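Side-chain contacts in protein-glutamine gamma-glutamyltransferase 2 (Pagrus major, PDB 1G0D), which catalyses isopeptide cross-linking between glutamine and lysine side chains of proteins, probably in a calcium-dependent manner: residues 56-61 against 95-100; 229-234 against 253-258; 398-403 against 412-417. All coordinates share one frame; numbering follows the deposited sequence.

In the fold
Along the chain the three contacts come strictly in series: each closes before the next opens, so none nests in or crosses another. Interaction 1 closes a span of 33 intervening residues and joins the two sheets of the N-terminal beta-sandwich. Interaction 2 brings a loop and short strand against helix 253-261 after an 18-residue excursion that has neither helix nor strand, in the catalytic core. Interaction 3 closes the shortest span, eight residues, joining strands 397-403 and 409-414, hairpin neighbours in a mixed sheet. The centres of interactions 1 and 3 are about 65 Å apart, on opposite sides of the chain's centre; interaction 2 lies about 36 Å and about 40 Å from them, centre to centre.

Interaction 1: 56-61 against 95-100; sequences LELVLH and LTLHSP
Leu-56 and Leu-97 both carry CG anti to the carbonyl carbon (chi1 -67° and -79°), and these torsions bring their methyl groups to Leu-95 and Leu-58 respectively, in the core of the N-terminal beta-sandwich. Strand 55-62 belongs to one sheet and strand 92-98 to the other, so this is packing between sheets rather than strand pairing. The evidence is the spacing: Leu-58 CA and Leu-97 CA, the nearest such pair, stand 9.5 Å apart, too far for backbone bonding, and the contact consists of leucine side chains alone. The alternation of the strands points Leu-56, Leu-58, Leu-95 and Leu-97 inward, and all four are buried. Leu-56 and Leu-95 meet at a slant through one methyl each, CD1 of Leu-56 lying 3.8 Å from CD1 of Leu-95. Around them Leu-44 of strand 40-46 touches both, and Val-114 of strand 106-115 packs on Leu-56, which continues the apolar layer into each sheet. Leu-58 and Leu-97 instead extend toward each other tip to tip. A single methyl of Leu-58 does the touching there: its CD2 is 3.6 Å from CD2 of Leu-97 and 4.0 Å from CD1 of Leu-97.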
loop_
_atom_site.group_PDB
_atom_site.type_symbol
_atom_site.label_atom_id
_atom_site.label_comp_id
_atom_site.label_asym_id
_atom_site.label_seq_id
_atom_site.Cartn_x
_atom_site.Cartn_y
_atom_site.Cartn_z
ATOM N N LEU A 56 28.690 -36.658 10.964
ATOM C CA LEU A 56 27.611 -36.003 10.201
ATOM C C LEU A 56 28.143 -34.856 9.323
ATOM O O LEU A 56 29.119 -34.174 9.662
ATOM C CB LEU A 56 26.489 -35.453 11.123
ATOM C CG LEU A 56 25.581 -36.386 11.937
ATOM C CD1 LEU A 56 24.421 -35.620 12.564
ATOM C CD2 LEU A 56 25.083 -37.481 11.048
ATOM N N GLU A 57 27.461 -34.665 8.194
ATOM C CA GLU A 57 27.779 -33.648 7.207
ATOM C C GLU A 57 26.455 -32.994 6.807
ATOM O O GLU A 57 25.439 -33.676 6.637
ATOM C CB GLU A 57 28.419 -34.312 6.001
ATOM C CG GLU A 57 29.297 -33.410 5.228
ATOM C CD GLU A 57 30.594 -33.193 5.943
ATOM O OE1 GLU A 57 31.381 -34.152 6.020
ATOM O OE2 GLU A 57 30.827 -32.068 6.438
ATOM N N LEU A 58 26.452 -31.676 6.662
ATOM C CA LEU A 58 25.210 -30.981 6.293
ATOM C C LEU A 58 25.358 -30.081 5.075
ATOM O O LEU A 58 26.240 -29.220 5.030
ATOM C CB LEU A 58 24.701 -30.120 7.463
ATOM C CG LEU A 58 23.646 -30.715 8.401
ATOM C CD1 LEU A 58 24.281 -31.878 9.128
ATOM C CD2 LEU A 58 23.123 -29.677 9.392
ATOM N N VAL A 59 24.498 -30.279 4.084
ATOM C CA VAL A 59 24.537 -29.409 2.925
ATOM C C VAL A 59 23.142 -28.921 2.560
ATOM O O VAL A 59 22.172 -29.678 2.581
ATOM C CB VAL A 59 25.253 -30.075 1.728
ATOM C CG1 VAL A 59 25.263 -31.536 1.906
ATOM C CG2 VAL A 59 24.621 -29.655 0.420
ATOM N N LEU A 60 23.069 -27.629 2.251
ATOM C CA LEU A 60 21.832 -26.966 1.907
ATOM C C LEU A 60 21.640 -26.785 0.412
ATOM O O LEU A 60 22.590 -26.554 -0.312
ATOM C CB LEU A 60 21.823 -25.600 2.568
ATOM C CG LEU A 60 21.777 -25.488 4.089
ATOM C CD1 LEU A 60 22.242 -24.119 4.492
ATOM C CD2 LEU A 60 20.358 -25.701 4.568
ATOM N N HIS A 61 20.403 -26.870 -0.055
ATOM C CA HIS A 61 20.120 -26.697 -1.484
ATOM C C HIS A 61 19.027 -25.665 -1.672
ATOM O O HIS A 61 17.976 -25.710 -1.024
ATOM C CB HIS A 61 19.678 -28.011 -2.143
ATOM C CG HIS A 61 20.618 -29.148 -1.906
ATOM N ND1 HIS A 61 21.679 -29.420 -2.745
ATOM C CD2 HIS A 61 20.720 -30.028 -0.879
ATOM C CE1 HIS A 61 22.395 -30.408 -2.244
ATOM N NE2 HIS A 61 21.833 -30.796 -1.111
ATOM N N LEU A 95 20.539 -31.022 16.390
ATOM C CA LEU A 95 21.342 -30.284 15.448
ATOM C C LEU A 95 20.859 -28.853 15.453
ATOM O O LEU A 95 19.744 -28.586 15.050
ATOM C CB LEU A 95 21.137 -30.880 14.065
ATOM C CG LEU A 95 22.081 -31.829 13.305
ATOM C CD1 LEU A 95 23.257 -32.397 14.127
ATOM C CD2 LEU A 95 21.203 -32.928 12.790
ATOM N N THR A 96 21.680 -27.928 15.931
ATOM C CA THR A 96 21.296 -26.519 15.940
ATOM C C THR A 96 21.952 -25.845 14.752
ATOM O O THR A 96 23.173 -25.741 14.710
ATOM C CB THR A 96 21.780 -25.829 17.192
ATOM O OG1 THR A 96 21.278 -26.533 18.329
ATOM C CG2 THR A 96 21.291 -24.405 17.216
ATOM N N LEU A 97 21.148 -25.402 13.789
ATOM C CA LEU A 97 21.672 -24.749 12.593
ATOM C C LEU A 97 21.761 -23.274 12.876
ATOM O O LEU A 97 20.823 -22.677 13.406
ATOM C CB LEU A 97 20.753 -24.949 11.383
ATOM C CG LEU A 97 20.633 -26.194 10.483
ATOM C CD1 LEU A 97 21.589 -26.015 9.367
ATOM C CD2 LEU A 97 20.889 -27.490 11.223
ATOM N N HIS A 98 22.899 -22.697 12.521
ATOM C CA HIS A 98 23.154 -21.261 12.686
ATOM C C HIS A 98 23.288 -20.641 11.280
ATOM O O HIS A 98 24.121 -21.046 10.491
ATOM C CB HIS A 98 24.452 -21.036 13.473
ATOM C CG HIS A 98 24.334 -21.308 14.937
ATOM N ND1 HIS A 98 23.936 -20.347 15.843
ATOM C CD2 HIS A 98 24.552 -22.437 15.652
ATOM C CE1 HIS A 98 23.914 -20.876 17.052
ATOM N NE2 HIS A 98 24.284 -22.143 16.964
ATOM N N SER A 99 22.467 -19.664 10.961
ATOM C CA SER A 99 22.520 -19.084 9.638
ATOM C C SER A 99 23.047 -17.682 9.734
ATOM O O SER A 99 22.821 -17.026 10.739
ATOM C CB SER A 99 21.109 -19.030 9.034
ATOM O OG SER A 99 20.319 -17.986 9.607
ATOM N N PRO A 100 23.757 -17.201 8.694
ATOM C CA PRO A 100 24.267 -15.823 8.761
ATOM C C PRO A 100 23.095 -14.843 8.661
ATOM O O PRO A 100 22.003 -15.213 8.229
ATOM C CB PRO A 100 25.194 -15.713 7.552
ATOM C CG PRO A 100 24.706 -16.778 6.588
ATOM C CD PRO A 100 24.128 -17.881 7.438
#

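Interaction 2: 229-234 against 253-258; sequences RGVLTG and VPILQQ
Val-231 and Leu-256 bring the backbones nearest, CA to CA 7.2 Å, where the chain turns from a helix-like conformation at Val-231 (phi/psi -85°/-36°) to an extended one at Leu-232 on entering strand 232-234. The loop leading into strand 232-234, and the first residue of that strand, pack on helix 253-261 within the papain-like core of the transglutaminase, and the helix supplies Ile-255 and Leu-256 to the contact. CG2 of Ile-255 is the central atom. It is received by two side chains: CG1 of Val-231 at 3.7 Å and CD2 of Leu-232 at 3.8 Å, each side chain crossing that of Ile-255 at about a right angle. Val-231 can reach it because its CG1 stands opposite the backbone N (chi1 171°). The CB of Leu-232 does not face the helix directly; its CG and CD2 nevertheless come up to CG2 of Ile-255. All four residues are buried and wholly apolar at their touching ends, so the interface is dispersive. Helix 272-286 completes the cluster: Val-274 touches both Leu-232 and Ile-255, while Phe-275 and Val-278 add one contact each. That helix begins with the active-site Cys-272, whose side chain is about 10 Å from that of Leu-232. The same CG1 of Val-231 lies 4.1 Å from CD2 of Leu-256, the two side chains crossing obliquely.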
loop_
_atom_site.group_PDB
_atom_site.type_symbol
_atom_site.label_atom_id
_atom_site.label_comp_id
_atom_site.label_asym_id
_atom_site.label_seq_id
_atom_site.Cartn_x
_atom_site.Cartn_y
_atom_site.Cartn_z
ATOM N N ARG A 229 3.510 -10.885 -16.277
ATOM C CA ARG A 229 3.330 -11.700 -15.089
ATOM C C ARG A 229 3.094 -10.903 -13.838
ATOM O O ARG A 229 3.036 -11.466 -12.769
ATOM C CB ARG A 229 4.521 -12.596 -14.880
ATOM C CG ARG A 229 4.621 -13.702 -15.903
ATOM C CD ARG A 229 5.772 -14.664 -15.594
ATOM N NE ARG A 229 6.292 -15.267 -16.816
ATOM C CZ ARG A 229 6.600 -16.552 -16.951
ATOM N NH1 ARG A 229 6.442 -17.376 -15.930
ATOM N NH2 ARG A 229 7.063 -17.022 -18.105
ATOM N N GLY A 230 2.918 -9.601 -13.975
ATOM C CA GLY A 230 2.721 -8.747 -12.814
ATOM C C GLY A 230 1.585 -9.262 -11.997
ATOM O O GLY A 230 0.884 -10.156 -12.439
ATOM N N VAL A 231 1.368 -8.708 -10.814
ATOM C CA VAL A 231 0.279 -9.217 -10.004
ATOM C C VAL A 231 -1.058 -8.594 -10.333
ATOM O O VAL A 231 -2.091 -9.278 -10.282
ATOM C CB VAL A 231 0.572 -9.017 -8.514
ATOM C CG1 VAL A 231 -0.695 -9.364 -7.600
ATOM C CG2 VAL A 231 1.742 -9.855 -8.190
ATOM N N LEU A 232 -1.050 -7.303 -10.662
ATOM C CA LEU A 232 -2.286 -6.602 -10.974
ATOM C C LEU A 232 -2.212 -5.828 -12.271
ATOM O O LEU A 232 -1.150 -5.383 -12.705
ATOM C CB LEU A 232 -2.615 -5.602 -9.879
ATOM C CG LEU A 232 -3.206 -6.086 -8.560
ATOM C CD1 LEU A 232 -2.913 -5.059 -7.477
ATOM C CD2 LEU A 232 -4.708 -6.313 -8.726
ATOM N N THR A 233 -3.379 -5.643 -12.866
ATOM C CA THR A 233 -3.517 -4.885 -14.085
ATOM C C THR A 233 -4.100 -3.543 -13.624
ATOM O O THR A 233 -5.057 -3.507 -12.841
ATOM C CB THR A 233 -4.494 -5.618 -15.046
ATOM O OG1 THR A 233 -3.819 -6.731 -15.642
ATOM C CG2 THR A 233 -4.971 -4.708 -16.140
ATOM N N GLY A 234 -3.524 -2.432 -14.072
ATOM C CA GLY A 234 -4.073 -1.157 -13.658
ATOM C C GLY A 234 -5.136 -0.653 -14.617
ATOM O O GLY A 234 -5.012 -0.811 -15.832
ATOM N N VAL A 253 -5.033 -10.659 0.136
ATOM C CA VAL A 253 -5.027 -12.105 -0.109
ATOM C C VAL A 253 -5.865 -12.599 -1.324
ATOM O O VAL A 253 -5.468 -13.538 -2.012
ATOM C CB VAL A 253 -5.487 -12.863 1.160
ATOM C CG1 VAL A 253 -5.519 -14.345 0.884
ATOM C CG2 VAL A 253 -4.563 -12.561 2.312
ATOM N N PRO A 254 -7.052 -12.023 -1.569
ATOM C CA PRO A 254 -7.832 -12.497 -2.726
ATOM C C PRO A 254 -7.189 -12.210 -4.076
ATOM O O PRO A 254 -7.350 -12.960 -5.028
ATOM C CB PRO A 254 -9.181 -11.804 -2.557
ATOM C CG PRO A 254 -9.237 -11.412 -1.110
ATOM C CD PRO A 254 -7.812 -11.025 -0.800
ATOM N N ILE A 255 -6.452 -11.114 -4.155
ATOM C CA ILE A 255 -5.744 -10.751 -5.374
ATOM C C ILE A 255 -4.593 -11.745 -5.587
ATOM O O ILE A 255 -4.385 -12.237 -6.695
ATOM C CB ILE A 255 -5.137 -9.354 -5.246
ATOM C CG1 ILE A 255 -6.240 -8.313 -5.242
ATOM C CG2 ILE A 255 -4.146 -9.134 -6.320
ATOM C CD1 ILE A 255 -5.796 -7.007 -4.659
ATOM N N LEU A 256 -3.836 -12.020 -4.519
ATOM C CA LEU A 256 -2.711 -12.955 -4.594
ATOM C C LEU A 256 -3.161 -14.394 -4.881
ATOM O O LEU A 256 -2.577 -15.071 -5.724
ATOM C CB LEU A 256 -1.875 -12.906 -3.307
ATOM C CG LEU A 256 -1.159 -11.584 -2.958
ATOM C CD1 LEU A 256 -0.499 -11.673 -1.574
ATOM C CD2 LEU A 256 -0.093 -11.287 -3.989
ATOM N N GLN A 257 -4.205 -14.876 -4.218
ATOM C CA GLN A 257 -4.621 -16.241 -4.498
ATOM C C GLN A 257 -5.104 -16.343 -5.951
ATOM O O GLN A 257 -4.842 -17.338 -6.629
ATOM C CB GLN A 257 -5.715 -16.710 -3.521
ATOM C CG GLN A 257 -5.346 -16.688 -2.024
ATOM C CD GLN A 257 -4.343 -17.796 -1.569
ATOM O OE1 GLN A 257 -3.772 -18.525 -2.390
ATOM N NE2 GLN A 257 -4.134 -17.913 -0.248
ATOM N N GLN A 258 -5.775 -15.300 -6.436
ATOM C CA GLN A 258 -6.295 -15.264 -7.809
ATOM C C GLN A 258 -5.176 -15.271 -8.851
ATOM O O GLN A 258 -5.247 -15.995 -9.834
ATOM C CB GLN A 258 -7.163 -14.023 -7.984
ATOM C CG GLN A 258 -7.977 -14.003 -9.255
ATOM C CD GLN A 258 -8.964 -12.815 -9.340
ATOM O OE1 GLN A 258 -8.979 -12.095 -10.355
ATOM N NE2 GLN A 258 -9.792 -12.618 -8.287
#

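Interaction 3: 398-403 against 412-417; sequences TIYWIV and ITEDHA
OE2 of Glu-414 approaches the Tyr-400 ring obliquely, 4.5 Å from CE1 of Tyr-400, and the ring of Phe-310 meets it with planes about 45° apart. OE1 of Glu-414 lies at the edge of the His-416 ring, in its plane, joined to ND1 of His-416 by a weak hydrogen bond of 3.4 Å in a poorly ordered region. The Trp-401 indole turns off the other side of the strand, where its NE1 is hydrogen-bonded to OD1 of Asp-309 and Arg-409 makes a cation-pi contact. The two strands form a beta hairpin. Ile-412 N donates to Tyr-400 O at 3.0 Å, nearly straight (170°) and tilted 27° from the carbonyl plane. The return half of this antiparallel pair is bridged by a water that accepts from Tyr-400 N at 3.1 Å and donates to Ile-412 O at 2.9 Å. Ile-412 CG1 lies 3.9 Å from Ile-402 CG1, the two side chains crossing at about a right angle, and its CD1 meets CB of Tyr-400. With an alanine at Ile-412, CG1 and CD1 are gone, which would probably leave Ile-402 CG1 without its partner across the hairpin, thin the cover on Tyr-400 CB and open a gap. Strand 397-403 is flanked by strand 307-312 on one side and by 409-414 on the other, and beyond the latter Met-575 of strand 573-581 touches Tyr-400, Ile-412 and Glu-414.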
loop_
_atom_site.group_PDB
_atom_site.type_symbol
_atom_site.label_atom_id
_atom_site.label_comp_id
_atom_site.label_asym_id
_atom_site.label_seq_id
_atom_site.Cartn_x
_atom_site.Cartn_y
_atom_site.Cartn_z
ATOM N N THR A 398 3.618 23.716 -9.643
ATOM C CA THR A 398 2.706 23.973 -10.762
ATOM C C THR A 398 2.117 25.384 -10.611
ATOM O O THR A 398 1.466 25.712 -9.610
ATOM C CB THR A 398 1.513 22.930 -10.836
ATOM O OG1 THR A 398 1.789 21.928 -11.825
ATOM C CG2 THR A 398 0.235 23.586 -11.276
ATOM N N ILE A 399 2.370 26.226 -11.604
ATOM C CA ILE A 399 1.835 27.569 -11.600
ATOM C C ILE A 399 0.805 27.673 -12.730
ATOM O O ILE A 399 1.151 27.449 -13.881
ATOM C CB ILE A 399 2.948 28.562 -11.840
ATOM C CG1 ILE A 399 3.897 28.531 -10.645
ATOM C CG2 ILE A 399 2.366 29.954 -12.087
ATOM C CD1 ILE A 399 5.180 29.316 -10.860
ATOM N N TYR A 400 -0.449 27.993 -12.414
ATOM C CA TYR A 400 -1.494 28.126 -13.440
ATOM C C TYR A 400 -1.499 29.487 -14.139
ATOM O O TYR A 400 -1.245 30.500 -13.504
ATOM C CB TYR A 400 -2.848 27.959 -12.816
ATOM C CG TYR A 400 -3.227 26.541 -12.559
ATOM C CD1 TYR A 400 -2.750 25.863 -11.428
ATOM C CD2 TYR A 400 -4.172 25.910 -13.372
ATOM C CE1 TYR A 400 -3.231 24.589 -11.104
ATOM C CE2 TYR A 400 -4.664 24.645 -13.065
ATOM C CZ TYR A 400 -4.203 23.986 -11.924
ATOM O OH TYR A 400 -4.792 22.776 -11.586
ATOM N N TRP A 401 -1.806 29.520 -15.433
ATOM C CA TRP A 401 -1.842 30.790 -16.158
ATOM C C TRP A 401 -3.047 30.940 -17.068
ATOM O O TRP A 401 -3.501 29.972 -17.681
ATOM C CB TRP A 401 -0.606 30.961 -17.020
ATOM C CG TRP A 401 0.670 30.835 -16.280
ATOM C CD1 TRP A 401 1.246 29.683 -15.821
ATOM C CD2 TRP A 401 1.571 31.895 -15.940
ATOM N NE1 TRP A 401 2.447 29.965 -15.218
ATOM C CE2 TRP A 401 2.668 31.322 -15.282
ATOM C CE3 TRP A 401 1.555 33.281 -16.130
ATOM C CZ2 TRP A 401 3.728 32.075 -14.815
ATOM C CZ3 TRP A 401 2.615 34.025 -15.670
ATOM C CH2 TRP A 401 3.679 33.428 -15.023
ATOM N N ILE A 402 -3.578 32.161 -17.131
ATOM C CA ILE A 402 -4.684 32.476 -18.031
ATOM C C ILE A 402 -3.982 33.043 -19.270
ATOM O O ILE A 402 -3.426 34.148 -19.242
ATOM C CB ILE A 402 -5.605 33.596 -17.486
ATOM C CG1 ILE A 402 -6.276 33.151 -16.170
ATOM C CG2 ILE A 402 -6.562 34.030 -18.586
ATOM C CD1 ILE A 402 -7.705 32.689 -16.282
ATOM N N VAL A 403 -3.947 32.281 -20.346
ATOM C CA VAL A 403 -3.323 32.791 -21.550
ATOM C C VAL A 403 -4.438 33.258 -22.461
ATOM O O VAL A 403 -5.328 32.475 -22.817
ATOM C CB VAL A 403 -2.528 31.706 -22.289
ATOM C CG1 VAL A 403 -1.813 32.342 -23.451
ATOM C CG2 VAL A 403 -1.531 31.015 -21.326
ATOM N N ILE A 412 -2.069 33.069 -12.285
ATOM C CA ILE A 412 -3.130 32.929 -11.297
ATOM C C ILE A 412 -2.507 32.769 -9.931
ATOM O O ILE A 412 -1.593 31.957 -9.759
ATOM C CB ILE A 412 -3.974 31.696 -11.551
ATOM C CG1 ILE A 412 -4.761 31.872 -12.855
ATOM C CG2 ILE A 412 -4.877 31.451 -10.352
ATOM C CD1 ILE A 412 -5.775 30.789 -13.149
ATOM N N THR A 413 -2.978 33.558 -8.968
ATOM C CA THR A 413 -2.467 33.469 -7.597
ATOM C C THR A 413 -3.341 32.432 -6.941
ATOM O O THR A 413 -4.569 32.505 -7.021
ATOM C CB THR A 413 -2.597 34.792 -6.801
ATOM O OG1 THR A 413 -2.065 35.890 -7.560
ATOM C CG2 THR A 413 -1.814 34.683 -5.529
ATOM N N GLU A 414 -2.726 31.456 -6.297
ATOM C CA GLU A 414 -3.541 30.428 -5.708
ATOM C C GLU A 414 -3.419 30.185 -4.215
ATOM O O GLU A 414 -2.319 30.020 -3.698
ATOM C CB GLU A 414 -3.294 29.114 -6.447
ATOM C CG GLU A 414 -4.559 28.340 -6.711
ATOM C CD GLU A 414 -4.381 26.864 -6.518
ATOM O OE1 GLU A 414 -5.272 26.239 -5.886
ATOM O OE2 GLU A 414 -3.346 26.342 -6.995
ATOM N N ASP A 415 -4.549 30.207 -3.516
ATOM C CA ASP A 415 -4.530 29.856 -2.102
ATOM C C ASP A 415 -5.278 28.529 -1.967
ATOM O O ASP A 415 -6.513 28.475 -2.093
ATOM C CB ASP A 415 -5.180 30.906 -1.197
ATOM C CG ASP A 415 -4.809 30.693 0.304
ATOM O OD1 ASP A 415 -4.813 29.518 0.770
ATOM O OD2 ASP A 415 -4.508 31.691 1.013
ATOM N N HIS A 416 -4.492 27.478 -1.713
ATOM C CA HIS A 416 -4.920 26.081 -1.568
ATOM C C HIS A 416 -3.575 25.407 -1.820
ATOM O O HIS A 416 -3.200 24.423 -1.198
ATOM C CB HIS A 416 -5.918 25.682 -2.674
ATOM C CG HIS A 416 -6.151 24.205 -2.786
ATOM N ND1 HIS A 416 -5.869 23.486 -3.931
ATOM C CD2 HIS A 416 -6.651 23.310 -1.900
ATOM C CE1 HIS A 416 -6.181 22.216 -3.743
ATOM N NE2 HIS A 416 -6.660 22.083 -2.519
ATOM N N ALA A 417 -2.873 25.998 -2.775
ATOM C CA ALA A 417 -1.541 25.620 -3.210
ATOM C C ALA A 417 -0.985 24.253 -2.819
ATOM O O ALA A 417 -1.719 23.277 -2.677
ATOM C CB ALA A 417 -0.584 26.701 -2.763
HETATM O O HOH W 1 -1.091 29.134 -9.651
#